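Local coordinates for transcriptional regulator I2 (Pseudomonas fluorescens A506, PDB 4MO7), which acts as a superantigen linked to Crohn's disease and, as a TetR-family protein, probably also binds DNA as a dimeric transcriptional regulator, at residues Q36-L41 / R53-A58; V80-I85 / Q140-A145; Q115-G120 / W184-F189. All blocks are in the same frame, centred on the assembly; numbering follows the deposited sequence. Where two conformers were deposited one is given.

In the fold
Interactions 1 and 2 touch one another in this all-helical TetR-family chain. Interaction 1 packs helix 30-45 on helix 52-59 in the N-terminal region that matches the helix-turn-helix family; interaction 2, with about 19 Å between the two centres, packs helix 73-97 on helix 137-163. They meet where Ala38 and Ala39 pack on Val80, so helix 73-97 ties the probable DNA-binding region to the C-terminal helices. Interaction 3, its centre about 20 Å from that of interaction 2, joins the end of helix 114-117 to the turn after helix 171-183, beside the second subunit. Interaction 1 closes first, whereas the segments of interactions 2 and 3 alternate along the chain.

Interaction 1: Q36-L41 / R53-A58; sequences QTAAHL and RDLASA. With MG (magnesium ion), chain B.
Helices 36-41 and 53-58 run at 129° to each other, their axes 10.0 Å apart at closest approach, with Ala38 next to Leu55 and Thr37 next to Ala58. Both belong to the probable DNA-binding region of the TetR family, where the first helix packs on the helix-turn-helix that starts with helix 52-59. Leu55 and Leu41 carry most of the packing. Leu55, with CG anti to the backbone N (chi1 -169°), sends both methyls over Ala38, CD2 reaching Ala38 CB at 3.9 Å. Alanine suits this place because its short side chain lets a leucine lie close against the helix backbone. Ile76 of helix 73-97 packs on Ala38 and Leu55 and extends the apolar layer. Leu41 lays its CD2 methyl against helix 53-58, its nearest atom there being Asp54 O at 3.6 Å, with Leu55 CA and Ala58 CB next. Thr37 divides its roles: OG1 bonds back to the carbonyl of Lys33, while the methyl faces the other helix. Asp54 turns its carboxylate to a salt bridge with Lys45. Turned from this contact, His40 binds a magnesium ion through NE2 at 2.2 Å. At the more exposed border, Thr37 CG2 meets Ala58 CB at 3.7 Å.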
loop_
_atom_site.group_PDB
_atom_site.type_symbol
_atom_site.label_atom_id
_atom_site.label_comp_id
_atom_site.label_asym_id
_atom_site.label_seq_id
_atom_site.Cartn_x
_atom_site.Cartn_y
_atom_site.Cartn_z
ATOM N N GLN A 36 14.476 4.383 -25.113
ATOM C CA GLN A 36 14.798 3.089 -24.505
ATOM C C GLN A 36 16.096 3.166 -23.752
ATOM O O GLN A 36 16.234 2.531 -22.700
ATOM C CB GLN A 36 14.963 2.036 -25.586
ATOM C CG GLN A 36 13.693 1.801 -26.392
ATOM C CD GLN A 36 13.123 0.453 -26.082
ATOM O OE1 GLN A 36 12.138 0.350 -25.354
ATOM N NE2 GLN A 36 13.762 -0.605 -26.602
ATOM N N THR A 37 17.063 3.914 -24.278
ATOM C CA THR A 37 18.343 4.031 -23.548
ATOM C C THR A 37 18.210 4.931 -22.312
ATOM O O THR A 37 18.775 4.624 -21.275
ATOM C CB THR A 37 19.488 4.572 -24.454
ATOM O OG1 THR A 37 19.603 3.709 -25.587
ATOM C CG2 THR A 37 20.816 4.591 -23.689
ATOM N N ALA A 38 17.454 6.036 -22.428
ATOM C CA ALA A 38 17.182 6.901 -21.265
ATOM C C ALA A 38 16.528 6.109 -20.146
ATOM O O ALA A 38 16.811 6.304 -18.960
ATOM C CB ALA A 38 16.240 8.053 -21.691
ATOM N N ALA A 39 15.616 5.205 -20.503
ATOM C CA ALA A 39 14.984 4.400 -19.448
ATOM C C ALA A 39 15.993 3.698 -18.577
ATOM O O ALA A 39 15.877 3.714 -17.367
ATOM C CB ALA A 39 13.999 3.396 -20.026
ATOM N N HIS A 40 17.036 3.132 -19.183
ATOM C CA HIS A 40 18.073 2.500 -18.365
ATOM C C HIS A 40 18.892 3.456 -17.537
ATOM O O HIS A 40 19.129 3.170 -16.336
ATOM C CB HIS A 40 19.005 1.698 -19.251
ATOM C CG HIS A 40 18.357 0.481 -19.769
ATOM N ND1 HIS A 40 18.251 -0.681 -19.027
ATOM C CD2 HIS A 40 17.730 0.250 -20.937
ATOM C CE1 HIS A 40 17.582 -1.575 -19.721
ATOM N NE2 HIS A 40 17.259 -1.034 -20.879
ATOM N N LEU A 41 19.368 4.533 -18.173
ATOM C CA LEU A 41 20.199 5.522 -17.471
ATOM C C LEU A 41 19.410 6.076 -16.285
ATOM O O LEU A 41 19.901 6.096 -15.151
ATOM C CB LEU A 41 20.645 6.638 -18.400
ATOM C CG LEU A 41 21.982 6.419 -19.131
ATOM C CD1 LEU A 41 21.904 5.120 -19.912
ATOM C CD2 LEU A 41 22.214 7.567 -20.082
ATOM N N ARG A 53 24.621 15.104 -20.957
ATOM C CA ARG A 53 25.860 14.591 -21.528
ATOM C C ARG A 53 25.829 13.057 -21.522
ATOM O O ARG A 53 26.038 12.425 -22.571
ATOM C CB ARG A 53 27.080 15.128 -20.776
ATOM C CG ARG A 53 28.389 14.554 -21.297
ATOM C CD ARG A 53 29.585 15.389 -20.874
ATOM N NE ARG A 53 30.820 14.921 -21.496
ATOM C CZ ARG A 53 31.333 15.431 -22.612
ATOM N NH1 ARG A 53 30.718 16.431 -23.234
ATOM N NH2 ARG A 53 32.464 14.945 -23.107
ATOM N N ASP A 54 25.537 12.484 -20.347
ATOM C CA ASP A 54 25.323 11.041 -20.182
ATOM C C ASP A 54 24.413 10.421 -21.256
ATOM O O ASP A 54 24.767 9.399 -21.843
ATOM C CB ASP A 54 24.773 10.753 -18.777
ATOM C CG ASP A 54 25.776 11.044 -17.690
ATOM O OD1 ASP A 54 26.984 11.071 -18.005
ATOM O OD2 ASP A 54 25.364 11.215 -16.517
ATOM N N LEU A 55 23.252 11.015 -21.526
ATOM C CA LEU A 55 22.343 10.423 -22.503
ATOM C C LEU A 55 22.928 10.482 -23.907
ATOM O O LEU A 55 22.743 9.566 -24.699
ATOM C CB LEU A 55 20.959 11.089 -22.464
ATOM C CG LEU A 55 19.823 10.419 -23.233
ATOM C CD1 LEU A 55 19.823 8.919 -23.003
ATOM C CD2 LEU A 55 18.508 11.019 -22.795
ATOM N N ALA A 56 23.657 11.551 -24.208
ATOM C CA ALA A 56 24.153 11.747 -25.550
ATOM C C ALA A 56 25.281 10.754 -25.777
ATOM O O ALA A 56 25.366 10.142 -26.845
ATOM C CB ALA A 56 24.629 13.187 -25.733
ATOM N N SER A 57 26.136 10.566 -24.780
ATOM C CA SER A 57 27.243 9.620 -24.922
ATOM C C SER A 57 26.725 8.171 -25.076
ATOM O O SER A 57 27.177 7.425 -25.943
ATOM C CB SER A 57 28.177 9.722 -23.742
ATOM O OG SER A 57 28.893 8.511 -23.566
ATOM N N ALA A 58 25.781 7.775 -24.226
ATOM C CA ALA A 58 25.092 6.483 -24.368
ATOM C C ALA A 58 24.410 6.183 -25.730
ATOM O O ALA A 58 24.348 5.000 -26.138
ATOM C CB ALA A 58 24.098 6.317 -23.244
HETATM MG MG MG B . 16.363 -2.030 -22.683
#

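Interaction 2: V80-I85 / Q140-A145; sequences VMEETI and QAHVLA
Val143 fits against Met81, Glu82 and Ile85 where two long helices, 73-97 and 137-163, lie side by side in the helical body of this TetR-family protein. Their axes here are 9.4 Å apart and only 2° from parallel, and Glu82 and Val143 are the residues whose CA atoms come closest. Glu82 is the side chain to follow. Its CB leaves the helix with CG anti to the carbonyl carbon (chi1 -75°), and the chain then runs extended, carrying the acid across to the neighbouring helix. CG passes Val143 CG2 at 4.1 Å, so the aliphatic part of the glutamate contributes to the apolar packing. Beyond CD, OE1 stops 3.2 Å from His142 CB, and the carboxylate plane stands 78° from that of the imidazole. Glu82 and His142 form no direct hydrogen bond: OE1 is held by a salt bridge to Arg78, one turn back on its own helix, and accepts from a water that also makes a weak bond to His142 O. The imidazole in turn uses NE2 to bond Glu138. A glutamate suits this partly exposed border because its methylenes can pack while its charge reaches the arginine and water. Deeper in, branched and flexible apolar side chains take over. Val143 CG2 rests on Met81 CB at 3.9 Å, whereas the methionine's extended tail leads away from segment 140-145, and the side chain also touches Trp132 and Leu135. Trp132 also packs on Val143, and Leu128 of helix 122-130 touches Ile85. Valine's two methyls thus serve different neighbours: Ile85 meets the CG1 branch of Val143 at about a right angle, its CD1 pressed to 3.4 Å from Val143 CG1, tighter than usual for two methyl carbons.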
loop_
_atom_site.group_PDB
_atom_site.type_symbol
_atom_site.label_atom_id
_atom_site.label_comp_id
_atom_site.label_asym_id
_atom_site.label_seq_id
_atom_site.Cartn_x
_atom_site.Cartn_y
_atom_site.Cartn_z
ATOM N N VAL A 80 9.308 8.254 -21.331
ATOM C CA VAL A 80 9.676 6.921 -20.769
ATOM C C VAL A 80 8.476 6.388 -20.007
ATOM O O VAL A 80 8.082 5.219 -20.142
ATOM C CB VAL A 80 10.882 7.046 -19.839
ATOM C CG1 VAL A 80 11.116 5.810 -18.986
ATOM C CG2 VAL A 80 12.124 7.374 -20.685
ATOM N N MET A 81 7.856 7.241 -19.204
ATOM C CA MET A 81 6.729 6.769 -18.408
ATOM C C MET A 81 5.516 6.475 -19.287
ATOM O O MET A 81 4.795 5.493 -19.068
ATOM C CB MET A 81 6.397 7.783 -17.333
ATOM C CG MET A 81 7.549 7.989 -16.335
ATOM S SD MET A 81 6.847 8.934 -14.962
ATOM C CE MET A 81 8.294 9.310 -14.000
ATOM N N GLU A 82 5.274 7.308 -20.285
ATOM C CA GLU A 82 4.152 7.050 -21.190
ATOM C C GLU A 82 4.340 5.728 -21.927
ATOM O O GLU A 82 3.399 4.925 -22.074
ATOM C CB GLU A 82 3.999 8.194 -22.193
ATOM C CG GLU A 82 3.386 9.470 -21.612
ATOM C CD GLU A 82 3.249 10.534 -22.705
ATOM O OE1 GLU A 82 2.480 11.486 -22.527
ATOM O OE2 GLU A 82 3.926 10.415 -23.747
ATOM N N GLU A 83 5.552 5.498 -22.422
ATOM C CA GLU A 83 5.824 4.232 -23.131
ATOM C C GLU A 83 5.527 3.028 -22.275
ATOM O O GLU A 83 4.979 2.040 -22.772
ATOM C CB GLU A 83 7.308 4.103 -23.508
ATOM C CG GLU A 83 7.727 4.852 -24.726
ATOM C CD GLU A 83 6.891 4.479 -25.922
ATOM O OE1 GLU A 83 7.012 3.327 -26.409
ATOM O OE2 GLU A 83 6.095 5.340 -26.354
ATOM N N THR A 84 5.920 3.072 -21.006
ATOM C CA THR A 84 5.681 1.930 -20.114
ATOM C C THR A 84 4.220 1.666 -19.917
ATOM O O THR A 84 3.789 0.499 -19.893
ATOM C CB THR A 84 6.284 2.151 -18.706
ATOM O OG1 THR A 84 7.637 2.576 -18.850
ATOM C CG2 THR A 84 6.237 0.845 -17.878
ATOM N N ILE A 85 3.440 2.729 -19.726
ATOM C CA ILE A 85 2.035 2.531 -19.541
ATOM C C ILE A 85 1.338 2.086 -20.814
ATOM O O ILE A 85 0.441 1.224 -20.746
ATOM C CB ILE A 85 1.335 3.765 -18.966
ATOM C CG1 ILE A 85 1.868 4.065 -17.554
ATOM C CG2 ILE A 85 -0.162 3.474 -18.771
ATOM C CD1 ILE A 85 1.288 5.358 -16.998
ATOM N N GLN A 140 3.161 15.041 -15.832
ATOM C CA GLN A 140 2.352 14.186 -14.973
ATOM C C GLN A 140 0.919 14.054 -15.501
ATOM O O GLN A 140 0.304 12.980 -15.404
ATOM C CB GLN A 140 2.304 14.785 -13.571
ATOM C CG GLN A 140 1.310 14.171 -12.654
ATOM C CD GLN A 140 1.201 14.939 -11.326
ATOM O OE1 GLN A 140 1.991 14.726 -10.408
ATOM N NE2 GLN A 140 0.227 15.819 -11.228
ATOM N N ALA A 141 0.372 15.139 -16.040
ATOM C CA ALA A 141 -1.049 15.108 -16.458
ATOM C C ALA A 141 -1.174 14.192 -17.652
ATOM O O ALA A 141 -2.158 13.466 -17.784
ATOM C CB ALA A 141 -1.527 16.476 -16.794
ATOM N N HIS A 142 -0.157 14.211 -18.528
ATOM C CA HIS A 142 -0.120 13.271 -19.651
ATOM C C HIS A 142 -0.024 11.823 -19.175
ATOM O O HIS A 142 -0.750 10.972 -19.679
ATOM C CB HIS A 142 1.052 13.559 -20.592
ATOM C CG HIS A 142 0.822 14.753 -21.461
ATOM N ND1 HIS A 142 -0.020 14.715 -22.551
ATOM C CD2 HIS A 142 1.276 16.029 -21.376
ATOM C CE1 HIS A 142 -0.051 15.908 -23.121
ATOM N NE2 HIS A 142 0.716 16.727 -22.419
ATOM N N VAL A 143 0.827 11.556 -18.190
ATOM C CA VAL A 143 0.976 10.157 -17.745
ATOM C C VAL A 143 -0.318 9.750 -17.043
ATOM O O VAL A 143 -0.787 8.618 -17.190
ATOM C CB VAL A 143 2.152 9.963 -16.809
ATOM C CG1 VAL A 143 2.128 8.570 -16.261
ATOM C CG2 VAL A 143 3.454 10.262 -17.574
ATOM N N LEU A 144 -0.929 10.658 -16.295
ATOM C CA LEU A 144 -2.184 10.329 -15.631
ATOM C C LEU A 144 -3.361 10.084 -16.580
ATOM O O LEU A 144 -4.238 9.276 -16.282
ATOM C CB LEU A 144 -2.549 11.391 -14.564
ATOM C CG LEU A 144 -1.654 11.427 -13.307
ATOM C CD1 LEU A 144 -1.987 12.667 -12.417
ATOM C CD2 LEU A 144 -1.738 10.141 -12.470
ATOM N N ALA A 145 -3.403 10.786 -17.697
ATOM C CA ALA A 145 -4.333 10.440 -18.761
ATOM C C ALA A 145 -4.228 9.003 -19.242
ATOM O O ALA A 145 -5.267 8.373 -19.493
ATOM C CB ALA A 145 -4.210 11.384 -19.928
HETATM O O HOH W 1 -0.476 11.160 -23.122
#

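Interaction 3: Q115-G120 / W184-F189; sequences QSIMGG and WTTTWF
A Met-aromatic contact between Met118 and Phe189 helps join two helix-end turns of the TetR-like C-terminal region: the end of helix 114-117 and the turn that follows helix 171-183. Met118 is the first residue to leave helical geometry. Its side chain bends at chi2 (-65°), which brings the thioether across to segment 184-189. SD lies 5.1 Å from the centroid of the Phe189 ring, 57° off the ring normal, an oblique approach. The terminal methyl, CE, lies 3.7 Å from Phe189 CB. Met118 CE is modelled 2.9 Å from Thr185 OG1, shorter than a comfortable carbon-oxygen contact, so the methyl's exact place is doubtful. That oxygen makes its hydrogen bond to the carbonyl of Leu182. The backward bond suits threonine to the place, since it gives the hydroxyl a partner at the end of the preceding helix. Beside the methionine, Ile117 crosses both threonines at about a right angle. Its CG2 meets Thr186 CG2 at 3.3 Å, a tight methyl pair, and passes Thr185 OG1 at 3.9 Å. The turn is held by bonds of its own: Thr185 O accepts from Trp188 N and Phe189 N, and Trp184 O from Thr187 N and the Thr187 hydroxyl. Leu197 and Leu200 of helix 197-208 pack on Met118 and Phe189 respectively, while Phe177 of the second subunit packs on Thr185, placing the contact near the dimer interface. With no hydrogen bond passing between the segments, their direct attachment depends on shape and dispersion, to which methionine's flexible, polarisable thioether is well suited.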
loop_
_atom_site.group_PDB
_atom_site.type_symbol
_atom_site.label_atom_id
_atom_site.label_comp_id
_atom_site.label_asym_id
_atom_site.label_seq_id
_atom_site.Cartn_x
_atom_site.Cartn_y
_atom_site.Cartn_z
ATOM N N GLN A 115 2.327 -8.814 -12.666
ATOM C CA GLN A 115 3.589 -8.970 -13.413
ATOM C C GLN A 115 4.256 -7.617 -13.499
ATOM O O GLN A 115 5.465 -7.481 -13.288
ATOM C CB GLN A 115 3.328 -9.535 -14.792
ATOM C CG GLN A 115 3.049 -11.043 -14.767
ATOM C CD GLN A 115 3.190 -11.692 -16.139
ATOM O OE1 GLN A 115 3.517 -11.027 -17.127
ATOM N NE2 GLN A 115 2.930 -12.996 -16.205
ATOM N N SER A 116 3.462 -6.579 -13.753
ATOM C CA SER A 116 4.003 -5.218 -13.672
ATOM C C SER A 116 4.522 -4.817 -12.288
ATOM O O SER A 116 5.595 -4.230 -12.177
ATOM C CB SER A 116 3.002 -4.198 -14.247
ATOM O OG SER A 116 2.095 -3.807 -13.254
ATOM N N ILE A 117 3.770 -5.129 -11.236
ATOM C CA ILE A 117 4.182 -4.838 -9.848
ATOM C C ILE A 117 5.534 -5.536 -9.514
ATOM O O ILE A 117 6.397 -5.007 -8.773
ATOM C CB ILE A 117 3.030 -5.258 -8.868
ATOM C CG1 ILE A 117 1.902 -4.214 -8.835
ATOM C CG2 ILE A 117 3.514 -5.491 -7.435
ATOM C CD1 ILE A 117 0.532 -4.803 -8.342
ATOM N N MET A 118 5.730 -6.732 -10.044
ATOM C CA MET A 118 6.935 -7.501 -9.638
ATOM C C MET A 118 8.104 -7.342 -10.597
ATOM O O MET A 118 8.901 -8.261 -10.746
ATOM C CB MET A 118 6.625 -8.992 -9.549
ATOM C CG MET A 118 5.633 -9.339 -8.499
ATOM S SD MET A 118 6.224 -8.992 -6.827
ATOM C CE MET A 118 4.642 -9.143 -6.043
ATOM N N GLY A 119 8.208 -6.205 -11.272
ATOM C CA GLY A 119 9.388 -5.976 -12.092
ATOM C C GLY A 119 9.326 -6.468 -13.529
ATOM O O GLY A 119 10.304 -6.363 -14.275
ATOM N N GLY A 120 8.181 -7.011 -13.927
ATOM C CA GLY A 120 7.844 -7.044 -15.340
ATOM C C GLY A 120 7.647 -5.574 -15.722
ATOM O O GLY A 120 7.682 -4.676 -14.852
ATOM N N TRP A 184 0.393 -4.210 -2.517
ATOM C CA TRP A 184 1.014 -4.575 -1.235
ATOM C C TRP A 184 1.833 -5.850 -1.329
ATOM O O TRP A 184 2.641 -6.122 -0.406
ATOM C CB TRP A 184 -0.095 -4.776 -0.192
ATOM C CG TRP A 184 0.329 -5.018 1.210
ATOM C CD1 TRP A 184 0.266 -6.246 1.924
ATOM C CD2 TRP A 184 0.913 -4.075 2.119
ATOM N NE1 TRP A 184 0.762 -6.062 3.202
ATOM C CE2 TRP A 184 1.144 -4.751 3.347
ATOM C CE3 TRP A 184 1.200 -2.709 2.044
ATOM C CZ2 TRP A 184 1.674 -4.098 4.465
ATOM C CZ3 TRP A 184 1.758 -2.073 3.149
ATOM C CH2 TRP A 184 1.982 -2.770 4.344
ATOM N N THR A 185 1.637 -6.618 -2.397
ATOM C CA THR A 185 2.330 -7.904 -2.561
ATOM C C THR A 185 3.858 -7.682 -2.630
ATOM O O THR A 185 4.609 -8.611 -2.339
ATOM C CB THR A 185 1.868 -8.802 -3.717
ATOM O OG1 THR A 185 2.085 -8.171 -4.956
ATOM C CG2 THR A 185 0.388 -9.147 -3.635
ATOM N N THR A 186 4.302 -6.493 -3.021
ATOM C CA THR A 186 5.755 -6.198 -3.042
ATOM C C THR A 186 6.384 -6.333 -1.652
ATOM O O THR A 186 7.606 -6.557 -1.546
ATOM C CB THR A 186 6.074 -4.768 -3.536
ATOM O OG1 THR A 186 5.521 -3.811 -2.621
ATOM C CG2 THR A 186 5.464 -4.549 -4.906
ATOM N N THR A 187 5.574 -6.185 -0.600
ATOM C CA THR A 187 6.121 -6.168 0.762
ATOM C C THR A 187 6.314 -7.586 1.314
ATOM O O THR A 187 6.976 -7.774 2.345
ATOM C CB THR A 187 5.246 -5.361 1.761
ATOM O OG1 THR A 187 4.034 -6.080 2.042
ATOM C CG2 THR A 187 4.880 -3.991 1.185
ATOM N N TRP A 188 5.741 -8.586 0.649
ATOM C CA TRP A 188 5.755 -9.918 1.220
ATOM C C TRP A 188 5.969 -11.078 0.262
ATOM O O TRP A 188 6.274 -12.166 0.741
ATOM C CB TRP A 188 4.485 -10.161 2.054
ATOM C CG TRP A 188 3.193 -10.174 1.242
ATOM C CD1 TRP A 188 2.348 -9.115 1.027
ATOM C CD2 TRP A 188 2.601 -11.306 0.599
ATOM N NE1 TRP A 188 1.284 -9.525 0.237
ATOM C CE2 TRP A 188 1.401 -10.873 0.001
ATOM C CE3 TRP A 188 2.955 -12.663 0.497
ATOM C CZ2 TRP A 188 0.539 -11.744 -0.687
ATOM C CZ3 TRP A 188 2.117 -13.520 -0.212
ATOM C CH2 TRP A 188 0.919 -13.049 -0.804
ATOM N N PHE A 189 5.806 -10.892 -1.062
ATOM C CA PHE A 189 5.764 -12.059 -1.976
ATOM C C PHE A 189 7.106 -12.773 -2.014
ATOM O O PHE A 189 7.139 -14.005 -2.077
ATOM C CB PHE A 189 5.312 -11.644 -3.402
ATOM C CG PHE A 189 5.280 -12.782 -4.422
ATOM C CD1 PHE A 189 4.357 -13.791 -4.329
ATOM C CD2 PHE A 189 6.163 -12.797 -5.479
ATOM C CE1 PHE A 189 4.303 -14.798 -5.266
ATOM C CE2 PHE A 189 6.149 -13.813 -6.384
ATOM C CZ PHE A 189 5.199 -14.816 -6.291
#